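Local coordinates for putative sensory box/GGDEF family protein (PDB 3LID), which probably makes cyclic di-GMP from GTP in response to signals sensed by its extracellular double-PDC (Cache-type) domain, the part present here, at residues E192-K197 / F220-M225; R208-G211 / E216-Q219. All coordinates share one frame; numbering follows the deposited sequence.

Contact 1. Residues E192-K197 / F220-M225; sequences ELVKHK and FNFSNM. With EDO (1,2-ethanediol), chain H.
The carboxamide of Asn-221 meets Lys-197 within its own plane: the carbonyl oxygen of Lys-197 lies in the amide plane, 2.9 Å from Asn-221 ND2, and the N-H points at it almost straight, at 166°. Seen from the acceptor, the donor is tilted 18° from the carbonyl plane. The other flat group, the ring of Phe-222, is approached obliquely by CG2 of Val-194, while the closest touch of that pair is Val-194 CG1 to Phe-222 CB at 4.0 Å; the two side chains cross at about a right angle. With CG1 anti to the backbone N (chi1 178°), the valine directs this methyl at the first turn of helix 222-225. Tyr-200 touches both side chains; from helix 230-234, Trp-230 touches Val-194 and Val-233 touches Phe-222.

Both ends of the asparagine amide are employed. Asn-221 is the N-cap of helix 222-225, and its OD1 accepts the backbone N of Ser-223 on an in-plane lone pair at 2.8 Å. Ser-223 OG donates to the same oxygen, also 2.8 Å away, from above the carbonyl plane. Lys-195 faces elsewhere: its NZ pairs with Asp-212 and donates to both hydroxyls of a 1,2-ethanediol, 2.8 Å to O2 and 3.0 Å to O1, a molecule probably derived from the crystallisation liquor.

Chemically, one buried amide thus serves as a two-sided connector, its oxygen capping the helix and its nitrogen tying that cap to the turn after strand 189-195; the two near-in-plane bonds, to Lys-197 O and from Ser-223 N, hold its rotation and settle which end is nitrogen, and the serine hydroxyl adds a second grip on OD1.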
loop_
_atom_site.group_PDB
_atom_site.type_symbol
_atom_site.label_atom_id
_atom_site.label_comp_id
_atom_site.label_asym_id
_atom_site.label_seq_id
_atom_site.Cartn_x
_atom_site.Cartn_y
_atom_site.Cartn_z
ATOM N N GLU A 192 -0.787 12.258 4.234
ATOM C CA GLU A 192 -1.997 11.481 3.994
ATOM C C GLU A 192 -1.884 10.940 2.575
ATOM O O GLU A 192 -1.242 11.566 1.701
ATOM C CB GLU A 192 -3.263 12.378 4.114
ATOM C CG GLU A 192 -3.519 12.734 5.573
ATOM C CD GLU A 192 -4.625 13.766 5.745
ATOM O OE1 GLU A 192 -4.440 14.888 5.249
ATOM O OE2 GLU A 192 -5.660 13.455 6.359
ATOM N N LEU A 193 -2.525 9.791 2.306
ATOM C CA LEU A 193 -2.563 9.316 0.938
ATOM C C LEU A 193 -3.988 9.382 0.451
ATOM O O LEU A 193 -4.908 8.840 1.086
ATOM C CB LEU A 193 -2.167 7.778 0.872
ATOM C CG LEU A 193 -0.760 7.517 1.434
ATOM C CD1 LEU A 193 -0.513 5.928 1.398
ATOM C CD2 LEU A 193 0.256 8.212 0.537
ATOM N N VAL A 194 -4.166 10.007 -0.682
ATOM C CA VAL A 194 -5.442 10.209 -1.356
ATOM C C VAL A 194 -5.393 9.590 -2.665
ATOM O O VAL A 194 -4.511 9.872 -3.503
ATOM C CB VAL A 194 -5.742 11.773 -1.477
ATOM C CG1 VAL A 194 -7.049 11.963 -2.222
ATOM C CG2 VAL A 194 -5.875 12.322 -0.072
ATOM N N LYS A 195 -6.388 8.729 -2.973
ATOM C CA LYS A 195 -6.368 8.050 -4.241
ATOM C C LYS A 195 -6.821 8.914 -5.396
ATOM O O LYS A 195 -7.340 10.021 -5.201
ATOM C CB LYS A 195 -7.382 6.869 -4.187
ATOM C CG LYS A 195 -6.817 5.826 -3.168
ATOM C CD LYS A 195 -7.668 4.513 -3.398
ATOM C CE LYS A 195 -9.098 4.786 -2.867
ATOM N NZ LYS A 195 -9.960 3.438 -3.055
ATOM N N HIS A 196 -6.649 8.398 -6.578
ATOM C CA HIS A 196 -7.045 9.088 -7.809
ATOM C C HIS A 196 -8.533 9.463 -7.783
ATOM O O HIS A 196 -8.978 10.505 -8.396
ATOM C CB HIS A 196 -6.767 8.092 -8.935
ATOM C CG HIS A 196 -7.220 8.535 -10.276
ATOM N ND1 HIS A 196 -6.755 9.692 -10.866
ATOM C CD2 HIS A 196 -8.071 7.959 -11.165
ATOM C CE1 HIS A 196 -7.326 9.829 -12.048
ATOM N NE2 HIS A 196 -8.122 8.795 -12.259
ATOM N N LYS A 197 -9.328 8.605 -7.124
ATOM C CA LYS A 197 -10.773 8.892 -6.943
ATOM C C LYS A 197 -11.113 9.886 -5.861
ATOM O O LYS A 197 -12.293 10.187 -5.701
ATOM C CB LYS A 197 -11.526 7.623 -6.554
ATOM C CG LYS A 197 -11.109 7.172 -5.026
ATOM C CD LYS A 197 -12.118 5.842 -5.236
ATOM C CE LYS A 197 -12.113 5.260 -6.605
ATOM N NZ LYS A 197 -13.483 4.810 -7.338
ATOM N N PHE A 220 -15.768 12.351 3.073
ATOM C CA PHE A 220 -14.330 12.548 3.124
ATOM C C PHE A 220 -13.718 12.229 1.789
ATOM O O PHE A 220 -12.974 11.190 1.619
ATOM C CB PHE A 220 -13.756 11.681 4.228
ATOM C CG PHE A 220 -14.245 12.080 5.604
ATOM C CD1 PHE A 220 -13.706 13.205 6.242
ATOM C CD2 PHE A 220 -15.240 11.349 6.244
ATOM C CE1 PHE A 220 -14.143 13.591 7.521
ATOM C CE2 PHE A 220 -15.686 11.729 7.520
ATOM C CZ PHE A 220 -15.132 12.850 8.151
ATOM N N ASN A 221 -14.035 13.068 0.800
ATOM C CA ASN A 221 -13.397 12.975 -0.480
ATOM C C ASN A 221 -12.706 14.337 -0.680
ATOM O O ASN A 221 -13.290 15.400 -0.354
ATOM C CB ASN A 221 -14.379 12.694 -1.599
ATOM C CG ASN A 221 -13.691 12.454 -2.908
ATOM O OD1 ASN A 221 -13.075 13.365 -3.496
ATOM N ND2 ASN A 221 -13.754 11.204 -3.405
ATOM N N PHE A 222 -11.443 14.295 -1.112
ATOM C CA PHE A 222 -10.684 15.524 -1.227
ATOM C C PHE A 222 -11.407 16.516 -2.164
ATOM O O PHE A 222 -11.345 17.735 -1.947
ATOM C CB PHE A 222 -9.312 15.225 -1.814
ATOM C CG PHE A 222 -8.332 16.350 -1.564
ATOM C CD1 PHE A 222 -7.509 16.359 -0.480
ATOM C CD2 PHE A 222 -8.298 17.421 -2.482
ATOM C CE1 PHE A 222 -6.556 17.417 -0.266
ATOM C CE2 PHE A 222 -7.382 18.481 -2.307
ATOM C CZ PHE A 222 -6.509 18.473 -1.200
ATOM N N SER A 223 -12.059 15.998 -3.156
ATOM C CA SER A 223 -12.736 16.891 -4.119
ATOM C C SER A 223 -13.954 17.591 -3.504
ATOM O O SER A 223 -14.365 18.648 -3.984
ATOM C CB SER A 223 -13.117 16.174 -5.374
ATOM O OG SER A 223 -14.255 15.326 -5.149
ATOM N N ASN A 224 -14.543 16.990 -2.483
ATOM C CA ASN A 224 -15.672 17.603 -1.770
ATOM C C ASN A 224 -15.135 18.525 -0.717
ATOM O O ASN A 224 -15.687 19.599 -0.456
ATOM C CB ASN A 224 -16.466 16.466 -1.098
ATOM C CG ASN A 224 -17.686 16.944 -0.382
ATOM O OD1 ASN A 224 -18.551 17.616 -0.992
ATOM N ND2 ASN A 224 -17.837 16.536 0.894
ATOM N N MET A 225 -14.052 18.122 -0.057
ATOM C CA MET A 225 -13.459 18.900 1.014
ATOM C C MET A 225 -12.759 20.218 0.549
ATOM O O MET A 225 -12.894 21.270 1.199
ATOM C CB MET A 225 -12.485 18.020 1.800
ATOM C CG MET A 225 -13.233 16.921 2.620
ATOM S SD MET A 225 -11.996 15.578 2.895
ATOM C CE MET A 225 -11.016 16.242 4.132
HETATM C C1 EDO H . -10.677 1.523 -0.099
HETATM O O1 EDO H . -10.604 3.003 -0.154
HETATM C C2 EDO H . -9.276 0.980 -0.306
HETATM O O2 EDO H . -8.886 1.212 -1.667
#

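Contact 2. Residues R208-G211 / E216-Q219; sequences RLYG and ERSQ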
loop_
_atom_site.group_PDB
_atom_site.type_symbol
_atom_site.label_atom_id
_atom_site.label_comp_id
_atom_site.label_asym_id
_atom_site.label_seq_id
_atom_site.Cartn_x
_atom_site.Cartn_y
_atom_site.Cartn_z
ATOM N N ARG A 208 -11.396 9.339 8.582
ATOM C CA ARG A 208 -11.680 9.759 7.216
ATOM C C ARG A 208 -11.336 8.706 6.171
ATOM O O ARG A 208 -11.468 8.960 4.982
ATOM C CB ARG A 208 -10.945 11.070 6.897
ATOM C CG ARG A 208 -9.454 10.950 6.892
ATOM C CD ARG A 208 -8.795 12.333 6.496
ATOM N NE ARG A 208 -9.308 13.406 7.341
ATOM C CZ ARG A 208 -8.945 14.695 7.255
ATOM N NH1 ARG A 208 -9.466 15.587 8.079
ATOM N NH2 ARG A 208 -8.025 15.102 6.394
ATOM N N LEU A 209 -10.952 7.507 6.609
ATOM C CA LEU A 209 -10.494 6.509 5.579
ATOM C C LEU A 209 -11.594 5.799 4.835
ATOM O O LEU A 209 -12.597 5.366 5.463
ATOM C CB LEU A 209 -9.563 5.461 6.215
ATOM C CG LEU A 209 -8.405 6.053 6.958
ATOM C CD1 LEU A 209 -7.464 4.979 7.548
ATOM C CD2 LEU A 209 -7.608 6.977 5.975
ATOM N N TYR A 210 -11.392 5.547 3.527
ATOM C CA TYR A 210 -12.165 4.576 2.742
ATOM C C TYR A 210 -13.631 4.983 2.621
ATOM O O TYR A 210 -14.560 4.121 2.680
ATOM C CB TYR A 210 -12.129 3.150 3.346
ATOM C CG TYR A 210 -10.845 2.798 4.012
ATOM C CD1 TYR A 210 -9.625 2.846 3.301
ATOM C CD2 TYR A 210 -10.818 2.300 5.325
ATOM C CE1 TYR A 210 -8.430 2.480 3.945
ATOM C CE2 TYR A 210 -9.637 1.941 5.961
ATOM C CZ TYR A 210 -8.449 1.994 5.248
ATOM O OH TYR A 210 -7.265 1.674 5.814
ATOM N N GLY A 211 -13.810 6.263 2.276
ATOM C CA GLY A 211 -15.172 6.800 2.090
ATOM C C GLY A 211 -15.857 6.242 0.884
ATOM O O GLY A 211 -17.054 6.507 0.699
ATOM N N GLU A 216 -20.735 6.115 6.160
ATOM C CA GLU A 216 -20.695 7.237 7.125
ATOM C C GLU A 216 -19.498 8.166 6.881
ATOM O O GLU A 216 -19.236 9.084 7.666
ATOM C CB GLU A 216 -20.628 6.710 8.555
ATOM C CG GLU A 216 -21.634 5.533 8.822
ATOM C CD GLU A 216 -21.401 4.277 7.904
ATOM O OE1 GLU A 216 -20.435 3.556 8.143
ATOM O OE2 GLU A 216 -22.207 3.980 6.963
ATOM N N ARG A 217 -18.741 7.863 5.811
ATOM C CA ARG A 217 -17.453 8.538 5.569
ATOM C C ARG A 217 -17.399 9.080 4.169
ATOM O O ARG A 217 -16.346 9.548 3.717
ATOM C CB ARG A 217 -16.301 7.567 5.799
ATOM C CG ARG A 217 -16.013 7.274 7.245
ATOM C CD ARG A 217 -14.971 6.153 7.419
ATOM N NE ARG A 217 -14.752 5.737 8.827
ATOM C CZ ARG A 217 -13.686 5.044 9.230
ATOM N NH1 ARG A 217 -12.743 4.714 8.341
ATOM N NH2 ARG A 217 -13.508 4.679 10.497
ATOM N N SER A 218 -18.516 9.000 3.469
ATOM C CA SER A 218 -18.544 9.270 2.062
ATOM C C SER A 218 -18.286 10.769 1.808
ATOM O O SER A 218 -17.929 11.155 0.718
ATOM C CB SER A 218 -19.894 8.898 1.512
ATOM O OG SER A 218 -20.872 9.647 2.245
ATOM N N GLN A 219 -18.367 11.569 2.856
ATOM C CA GLN A 219 -18.077 13.019 2.729
ATOM C C GLN A 219 -16.569 13.330 2.665
ATOM O O GLN A 219 -16.115 14.443 2.256
ATOM C CB GLN A 219 -18.742 13.797 3.869
ATOM C CG GLN A 219 -18.154 13.556 5.244
ATOM C CD GLN A 219 -18.895 12.425 6.003
ATOM O OE1 GLN A 219 -19.436 11.501 5.392
ATOM N NE2 GLN A 219 -18.944 12.540 7.326
#
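The backbones of Gly-211 and Ser-218 come within 4.2 Å, CA to CA, and two CA-H...O contacts join the segments there, from Gly-211 CA to Arg-217 O and from Ser-218 CA to Gly-211 O, each 3.4 Å long. Arg-217 has the largest share of the buried surface. Its chain, extended from CG to NE, runs alongside the other segment until NH1 donates to Leu-209 O at 3.0 Å and 166°. That oxygen lies at the guanidinium edge, only 2° from its plane, and Arg-217 CD also packs against it at 3.2 Å, so the carbonyl sits in the bend between methylene and NH1. Leu-209 CB in turn lies over the centre of one face of the Tyr-210 ring, 3.4 Å above the plane, while Arg-217 NH1 approaches that ring obliquely. The hydroxyl of Ser-218 turns from the junction to the carbonyl of Pro-215.

Both segments belong to the long connection between strand 200-202 and helix 222-225, closing a short loop within it. Arg-208 reaches back to Tyr-200 in a cation-pi contact, and a backbone hydrogen bond joins Tyr-210 to Tyr-200, placing this loop against strand 200-202.

In the fold
Contact 2 closes a small loop within the larger excursion that contact 1 closes, and their centres lie about 10 Å apart on one side of the chain's centre. They also touch directly: Glu-192 OE2 and Arg-208 NH2 form a salt bridge of 2.9 Å, linking strand 189-195 to the loop, and Phe-220 CD1 packs on Arg-208 CB at 3.6 Å. A probable hydrogen bond of 3.0 Å runs from Asn-224 ND2 to Gln-219 O. The ethanediol bound by Lys-195 also bonds to Asp-212 OD1 and to the carbonyl oxygen of Ile-135, on a strand of the other sheet; an ethanediol lies about 4 Å from the Tyr-210 side chain of contact 2, nearest atoms. Whether it marks a ligand pocket is not established.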